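PDB 7K3P: UDP-glucose 4-epimerase from Campylobacter jejuni subsp. jejuni serotype O:2, which probably interconverts UDP-glucose and UDP-galactose, and likely their N-acetylated counterparts, by inverting the sugar at C4 with a bound NAD cofactor. Local coordinates for residues 185-197 and 244-256. The protein carries 2 engineered substitutions. Numbering follows the deposited sequence.
Sequences HCILRYFNVAGAC and DFIHVDDISSAHL. With NAD (nicotinamide-adenine-dinucleotide), chain C.
The carbonyl oxygen N192 O is gripped from several directions: I246 N donates to it in the carbonyl plane at 3.2 Å, water 3 can add a second hydrogen bond, though it has more acceptors in reach than protons to give, and F245 CA contributes a CA-H...O contact. Two residues on, A194 N donates to I246 O at 3.0 Å, so I246 brackets V193 and two short parallel strands are stitched together. Ahead of this pairing the strands part, and water 2 bridges N192 N and D244 O. At the other end water 4 donates to A194 O and accepts from V248 N, in the first turn of helix 248-261; A194 O also accepts from Y27 OH. H247 caps this helix, its ND1 accepting from D249 N. The topology illustrates how a Rossmann-type epimerase ties its parts together: strand 184-189 belongs to the seven-stranded parallel nucleotide-binding sheet, and the chain then leaves it to join a separate mixed sheet through residues 192-193. Helix 248-261 packs against this exit, I251 and H255 meeting Y190 and L188. I251 CD1 sits over the centre of the Y190 ring, 3.5 Å from its centroid, the two side chains crossing nearly at right angles. Y190 CG lies between its backbone N and carbonyl carbon (chi1 43°); the phenol meets the nicotinamide obliquely, and Y190 OH donates to the ribose oxygen NAD O4D at 2.9 Å. L188 CD1 stands almost exactly on the normal of the H255 ring in a second CH-pi contact. A nearly straight bond from H255 ND1 to I251 O (2.9 Å, 169°), within the imidazole plane, fixes the rotation of that ring.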
loop_
_atom_site.group_PDB
_atom_site.type_symbol
_atom_site.label_atom_id
_atom_site.label_comp_id
_atom_site.label_asym_id
_atom_site.label_seq_id
_atom_site.Cartn_x
_atom_site.Cartn_y
_atom_site.Cartn_z
ATOM N N HIS A 185 -11.469 -9.435 10.046
ATOM C CA HIS A 185 -11.048 -9.795 8.702
ATOM C C HIS A 185 -10.420 -11.179 8.724
ATOM O O HIS A 185 -9.763 -11.550 9.690
ATOM C CB HIS A 185 -10.036 -8.783 8.155
ATOM C CG HIS A 185 -8.708 -8.800 8.850
ATOM N ND1 HIS A 185 -8.420 -7.977 9.919
ATOM C CD2 HIS A 185 -7.584 -9.529 8.621
ATOM C CE1 HIS A 185 -7.176 -8.195 10.317
ATOM N NE2 HIS A 185 -6.647 -9.132 9.552
ATOM N N CYS A 186 -10.635 -11.937 7.657
ATOM C CA CYS A 186 -9.896 -13.164 7.471
ATOM C C CYS A 186 -9.265 -13.142 6.088
ATOM O O CYS A 186 -9.964 -13.057 5.082
ATOM C CB CYS A 186 -10.820 -14.368 7.597
ATOM S SG CYS A 186 -9.909 -15.930 7.689
ATOM N N ILE A 187 -7.942 -13.211 6.047
ATOM C CA ILE A 187 -7.221 -13.167 4.787
ATOM C C ILE A 187 -6.831 -14.563 4.339
ATOM O O ILE A 187 -6.262 -15.335 5.121
ATOM C CB ILE A 187 -5.946 -12.327 4.924
ATOM C CG1 ILE A 187 -6.309 -10.843 5.081
ATOM C CG2 ILE A 187 -5.030 -12.560 3.703
ATOM C CD1 ILE A 187 -5.247 -10.039 5.836
ATOM N N LEU A 188 -7.116 -14.891 3.082
ATOM C CA LEU A 188 -6.732 -16.196 2.545
ATOM C C LEU A 188 -5.621 -16.046 1.491
ATOM O O LEU A 188 -5.772 -15.291 0.516
ATOM C CB LEU A 188 -7.957 -16.919 1.954
ATOM C CG LEU A 188 -9.108 -17.183 2.933
ATOM C CD1 LEU A 188 -10.227 -17.967 2.277
ATOM C CD2 LEU A 188 -8.585 -17.948 4.140
ATOM N N ARG A 189 -4.502 -16.745 1.687
ATOM C CA ARG A 189 -3.432 -16.771 0.676
ATOM C C ARG A 189 -3.338 -18.171 0.078
ATOM O O ARG A 189 -3.497 -19.166 0.795
ATOM C CB ARG A 189 -2.093 -16.406 1.304
ATOM C CG ARG A 189 -2.054 -15.059 2.023
ATOM C CD ARG A 189 -0.771 -14.943 2.805
ATOM N NE ARG A 189 -0.691 -13.705 3.573
ATOM C CZ ARG A 189 -0.011 -13.586 4.702
ATOM N NH1 ARG A 189 0.656 -14.638 5.185
ATOM N NH2 ARG A 189 -0.004 -12.430 5.344
ATOM N N TYR A 190 -3.073 -18.253 -1.224
ATOM C CA TYR A 190 -2.954 -19.544 -1.886
ATOM C C TYR A 190 -2.221 -19.401 -3.202
ATOM O O TYR A 190 -2.077 -18.289 -3.736
ATOM C CB TYR A 190 -4.337 -20.188 -2.108
ATOM C CG TYR A 190 -5.409 -19.225 -2.610
ATOM C CD1 TYR A 190 -6.051 -18.348 -1.743
ATOM C CD2 TYR A 190 -5.795 -19.226 -3.943
ATOM C CE1 TYR A 190 -7.059 -17.469 -2.209
ATOM C CE2 TYR A 190 -6.788 -18.380 -4.405
ATOM C CZ TYR A 190 -7.407 -17.505 -3.538
ATOM O OH TYR A 190 -8.390 -16.665 -4.024
ATOM N N PHE A 191 -1.748 -20.528 -3.718
ATOM C CA PHE A 191 -1.071 -20.541 -5.001
ATOM C C PHE A 191 -2.088 -20.653 -6.136
ATOM O O PHE A 191 -3.257 -20.300 -5.970
ATOM C CB PHE A 191 -0.042 -21.676 -5.032
ATOM C CG PHE A 191 1.210 -21.359 -4.262
ATOM C CD1 PHE A 191 2.256 -20.666 -4.870
ATOM C CD2 PHE A 191 1.330 -21.715 -2.925
ATOM C CE1 PHE A 191 3.414 -20.353 -4.159
ATOM C CE2 PHE A 191 2.484 -21.408 -2.205
ATOM C CZ PHE A 191 3.531 -20.727 -2.822
ATOM N N ASN A 192 -1.652 -21.163 -7.280
ATOM C CA ASN A 192 -2.475 -21.159 -8.480
ATOM C C ASN A 192 -3.719 -22.056 -8.356
ATOM O O ASN A 192 -3.657 -23.156 -7.774
ATOM C CB ASN A 192 -1.629 -21.611 -9.667
ATOM C CG ASN A 192 -2.401 -21.579 -10.976
ATOM O OD1 ASN A 192 -2.706 -22.625 -11.565
ATOM N ND2 ASN A 192 -2.742 -20.377 -11.428
ATOM N N VAL A 193 -4.849 -21.609 -8.897
ATOM C CA VAL A 193 -6.017 -22.488 -8.919
ATOM C C VAL A 193 -6.307 -23.042 -10.313
ATOM O O VAL A 193 -6.426 -22.295 -11.281
ATOM C CB VAL A 193 -7.263 -21.899 -8.192
ATOM C CG1 VAL A 193 -6.948 -20.575 -7.524
ATOM C CG2 VAL A 193 -8.476 -21.844 -9.099
ATOM N N ALA A 194 -6.387 -24.367 -10.407
ATOM C CA ALA A 194 -6.526 -25.039 -11.706
ATOM C C ALA A 194 -7.723 -24.506 -12.481
ATOM O O ALA A 194 -8.786 -24.268 -11.902
ATOM C CB ALA A 194 -6.632 -26.558 -11.521
ATOM N N GLY A 195 -7.542 -24.296 -13.784
ATOM C CA GLY A 195 -8.630 -23.840 -14.631
ATOM C C GLY A 195 -8.792 -22.334 -14.766
ATOM O O GLY A 195 -9.640 -21.882 -15.530
ATOM N N ALA A 196 -8.000 -21.545 -14.037
ATOM C CA ALA A 196 -8.120 -20.085 -14.155
ATOM C C ALA A 196 -7.647 -19.604 -15.527
ATOM O O ALA A 196 -6.563 -19.977 -15.982
ATOM C CB ALA A 196 -7.365 -19.386 -13.052
ATOM N N CYS A 197 -8.471 -18.790 -16.189
ATOM C CA CYS A 197 -8.122 -18.227 -17.493
ATOM C C CYS A 197 -7.281 -16.988 -17.317
ATOM O O CYS A 197 -7.757 -15.969 -16.817
ATOM C CB CYS A 197 -9.368 -17.822 -18.276
ATOM S SG CYS A 197 -10.494 -19.153 -18.601
ATOM N N ASP A 244 2.364 -26.167 -5.782
ATOM C CA ASP A 244 1.115 -26.178 -5.052
ATOM C C ASP A 244 -0.020 -25.713 -5.983
ATOM O O ASP A 244 0.031 -24.603 -6.544
ATOM C CB ASP A 244 1.288 -25.245 -3.849
ATOM C CG ASP A 244 0.168 -25.358 -2.842
ATOM O OD1 ASP A 244 -1.005 -25.183 -3.235
ATOM O OD2 ASP A 244 0.476 -25.603 -1.652
ATOM N N PHE A 245 -1.013 -26.579 -6.188
ATOM C CA PHE A 245 -2.188 -26.255 -7.008
ATOM C C PHE A 245 -3.459 -26.589 -6.234
ATOM O O PHE A 245 -3.431 -27.413 -5.316
ATOM C CB PHE A 245 -2.163 -27.049 -8.316
ATOM C CG PHE A 245 -0.866 -26.945 -9.043
ATOM C CD1 PHE A 245 -0.603 -25.850 -9.861
ATOM C CD2 PHE A 245 0.108 -27.922 -8.889
ATOM C CE1 PHE A 245 0.608 -25.736 -10.520
ATOM C CE2 PHE A 245 1.321 -27.819 -9.545
ATOM C CZ PHE A 245 1.572 -26.721 -10.367
ATOM N N ILE A 246 -4.576 -25.961 -6.590
ATOM C CA ILE A 246 -5.811 -26.227 -5.860
ATOM C C ILE A 246 -7.043 -26.231 -6.768
ATOM O O ILE A 246 -7.117 -25.477 -7.753
ATOM C CB ILE A 246 -5.993 -25.252 -4.677
ATOM C CG1 ILE A 246 -7.093 -25.751 -3.740
ATOM C CG2 ILE A 246 -6.279 -23.818 -5.184
ATOM C CD1 ILE A 246 -7.044 -25.096 -2.369
ATOM N N HIS A 247 -8.000 -27.097 -6.443
ATOM C CA HIS A 247 -9.239 -27.195 -7.213
ATOM C C HIS A 247 -10.118 -25.972 -6.930
ATOM O O HIS A 247 -10.213 -25.526 -5.794
ATOM C CB HIS A 247 -9.984 -28.486 -6.856
ATOM C CG HIS A 247 -11.123 -28.795 -7.772
ATOM N ND1 HIS A 247 -12.363 -28.207 -7.643
ATOM C CD2 HIS A 247 -11.210 -29.626 -8.837
ATOM C CE1 HIS A 247 -13.166 -28.664 -8.587
ATOM N NE2 HIS A 247 -12.491 -29.523 -9.326
ATOM N N VAL A 248 -10.759 -25.434 -7.966
ATOM C CA VAL A 248 -11.566 -24.219 -7.790
ATOM C C VAL A 248 -12.658 -24.384 -6.727
ATOM O O VAL A 248 -13.011 -23.421 -6.041
ATOM C CB VAL A 248 -12.169 -23.718 -9.129
ATOM C CG1 VAL A 248 -13.126 -24.760 -9.721
ATOM C CG2 VAL A 248 -12.887 -22.381 -8.929
ATOM N N ASP A 249 -13.182 -25.599 -6.566
ATOM C CA ASP A 249 -14.263 -25.802 -5.599
ATOM C C ASP A 249 -13.737 -25.934 -4.169
ATOM O O ASP A 249 -14.476 -25.710 -3.208
ATOM C CB ASP A 249 -15.154 -27.002 -5.994
ATOM C CG ASP A 249 -16.105 -26.676 -7.148
ATOM O OD1 ASP A 249 -16.751 -25.603 -7.109
ATOM O OD2 ASP A 249 -16.188 -27.482 -8.104
ATOM N N ASP A 250 -12.454 -26.280 -4.040
ATOM C CA ASP A 250 -11.799 -26.395 -2.732
ATOM C C ASP A 250 -11.325 -25.048 -2.196
ATOM O O ASP A 250 -11.365 -24.786 -0.981
ATOM C CB ASP A 250 -10.609 -27.363 -2.813
ATOM C CG ASP A 250 -11.042 -28.824 -2.874
ATOM O OD1 ASP A 250 -12.128 -29.136 -2.346
ATOM O OD2 ASP A 250 -10.298 -29.655 -3.447
ATOM N N ILE A 251 -10.823 -24.196 -3.086
ATOM C CA ILE A 251 -10.519 -22.833 -2.638
ATOM C C ILE A 251 -11.860 -22.135 -2.368
ATOM O O ILE A 251 -11.985 -21.357 -1.426
ATOM C CB ILE A 251 -9.636 -22.053 -3.651
ATOM C CG1 ILE A 251 -9.384 -20.623 -3.166
ATOM C CG2 ILE A 251 -10.249 -22.065 -5.045
ATOM C CD1 ILE A 251 -8.749 -20.570 -1.792
ATOM N N SER A 252 -12.867 -22.449 -3.180
ATOM C CA SER A 252 -14.194 -21.874 -2.949
ATOM C C SER A 252 -14.703 -22.238 -1.558
ATOM O O SER A 252 -15.106 -21.360 -0.803
ATOM C CB SER A 252 -15.188 -22.298 -4.031
ATOM O OG SER A 252 -14.939 -21.601 -5.235
ATOM N N SER A 253 -14.649 -23.523 -1.196
ATOM C CA SER A 253 -15.192 -23.943 0.096
ATOM C C SER A 253 -14.418 -23.326 1.261
ATOM O O SER A 253 -14.977 -23.053 2.329
ATOM C CB SER A 253 -15.254 -25.485 0.200
ATOM O OG SER A 253 -13.950 -26.049 0.247
ATOM N N ALA A 254 -13.128 -23.072 1.063
ATOM C CA ALA A 254 -12.325 -22.473 2.142
ATOM C C ALA A 254 -12.773 -21.057 2.472
ATOM O O ALA A 254 -12.548 -20.559 3.577
ATOM C CB ALA A 254 -10.830 -22.488 1.788
ATOM N N HIS A 255 -13.386 -20.385 1.504
ATOM C CA HIS A 255 -13.886 -19.039 1.769
ATOM C C HIS A 255 -15.128 -19.122 2.675
ATOM O O HIS A 255 -15.292 -18.318 3.599
ATOM C CB HIS A 255 -14.154 -18.309 0.451
ATOM C CG HIS A 255 -12.913 -17.760 -0.190
ATOM N ND1 HIS A 255 -11.989 -18.556 -0.838
ATOM C CD2 HIS A 255 -12.433 -16.493 -0.260
ATOM C CE1 HIS A 255 -11.007 -17.797 -1.298
ATOM N NE2 HIS A 255 -11.250 -16.544 -0.964
ATOM N N LEU A 256 -15.977 -20.120 2.428
ATOM C CA LEU A 256 -17.108 -20.386 3.315
ATOM C C LEU A 256 -16.580 -20.731 4.697
ATOM O O LEU A 256 -17.031 -20.175 5.703
ATOM C CB LEU A 256 -17.987 -21.517 2.760
ATOM C CG LEU A 256 -19.048 -21.118 1.734
ATOM C CD1 LEU A 256 -18.428 -20.771 0.370
ATOM C CD2 LEU A 256 -20.108 -22.223 1.586
HETATM P PA NAD C . -11.483 -13.523 -11.880
HETATM O O1A NAD C . -10.972 -12.508 -12.873
HETATM O O2A NAD C . -12.176 -14.656 -12.582
HETATM O O5B NAD C . -12.534 -12.873 -10.898
HETATM C C5B NAD C . -12.471 -11.492 -10.688
HETATM C C4B NAD C . -13.834 -10.925 -10.740
HETATM O O4B NAD C . -13.884 -9.638 -10.195
HETATM C C3B NAD C . -14.350 -10.836 -12.210
HETATM O O3B NAD C . -15.658 -11.461 -12.496
HETATM C C2B NAD C . -14.213 -9.330 -12.538
HETATM O O2B NAD C . -15.112 -8.893 -13.465
HETATM C C1B NAD C . -14.444 -8.760 -11.175
HETATM N N9A NAD C . -13.913 -7.395 -11.038
HETATM C C8A NAD C . -12.649 -6.991 -11.280
HETATM N N7A NAD C . -12.530 -5.672 -11.070
HETATM C C5A NAD C . -13.714 -5.181 -10.681
HETATM C C6A NAD C . -14.187 -3.904 -10.339
HETATM N N6A NAD C . -13.286 -2.776 -10.349
HETATM N N1A NAD C . -15.473 -3.739 -9.969
HETATM C C2A NAD C . -16.340 -4.766 -9.942
HETATM N N3A NAD C . -15.924 -6.029 -10.287
HETATM C C4A NAD C . -14.630 -6.263 -10.653
HETATM O O3 NAD C . -10.240 -14.038 -11.033
HETATM P PN NAD C . -10.290 -15.291 -10.076
HETATM O O1N NAD C . -11.725 -15.733 -9.849
HETATM O O2N NAD C . -9.498 -16.387 -10.722
HETATM O O5D NAD C . -9.623 -14.873 -8.705
HETATM C C5D NAD C . -10.392 -14.129 -7.789
HETATM C C4D NAD C . -9.555 -13.664 -6.609
HETATM O O4D NAD C . -8.779 -14.718 -6.085
HETATM C C3D NAD C . -8.662 -12.463 -6.905
HETATM O O3D NAD C . -8.649 -11.623 -5.821
HETATM C C2D NAD C . -7.303 -13.008 -7.035
HETATM O O2D NAD C . -6.301 -12.108 -6.740
HETATM C C1D NAD C . -7.382 -14.232 -6.083
HETATM N N1N NAD C . -6.376 -15.352 -6.386
HETATM C C2N NAD C . -6.597 -16.058 -7.553
HETATM C C3N NAD C . -5.730 -17.092 -7.891
HETATM C C7N NAD C . -5.958 -17.870 -9.161
HETATM O O7N NAD C . -6.874 -17.602 -9.924
HETATM N N7N NAD C . -5.070 -18.938 -9.479
HETATM C C4N NAD C . -4.673 -17.402 -7.055
HETATM C C5N NAD C . -4.465 -16.691 -5.895
HETATM C C6N NAD C . -5.325 -15.644 -5.541
HETATM O O HOH W 1 -1.773 -22.780 -1.689
HETATM O O HOH W 2 1.025 -22.587 -8.071
HETATM O O HOH W 3 -2.809 -23.384 -4.830
HETATM O O HOH W 4 -10.104 -26.431 -10.701
#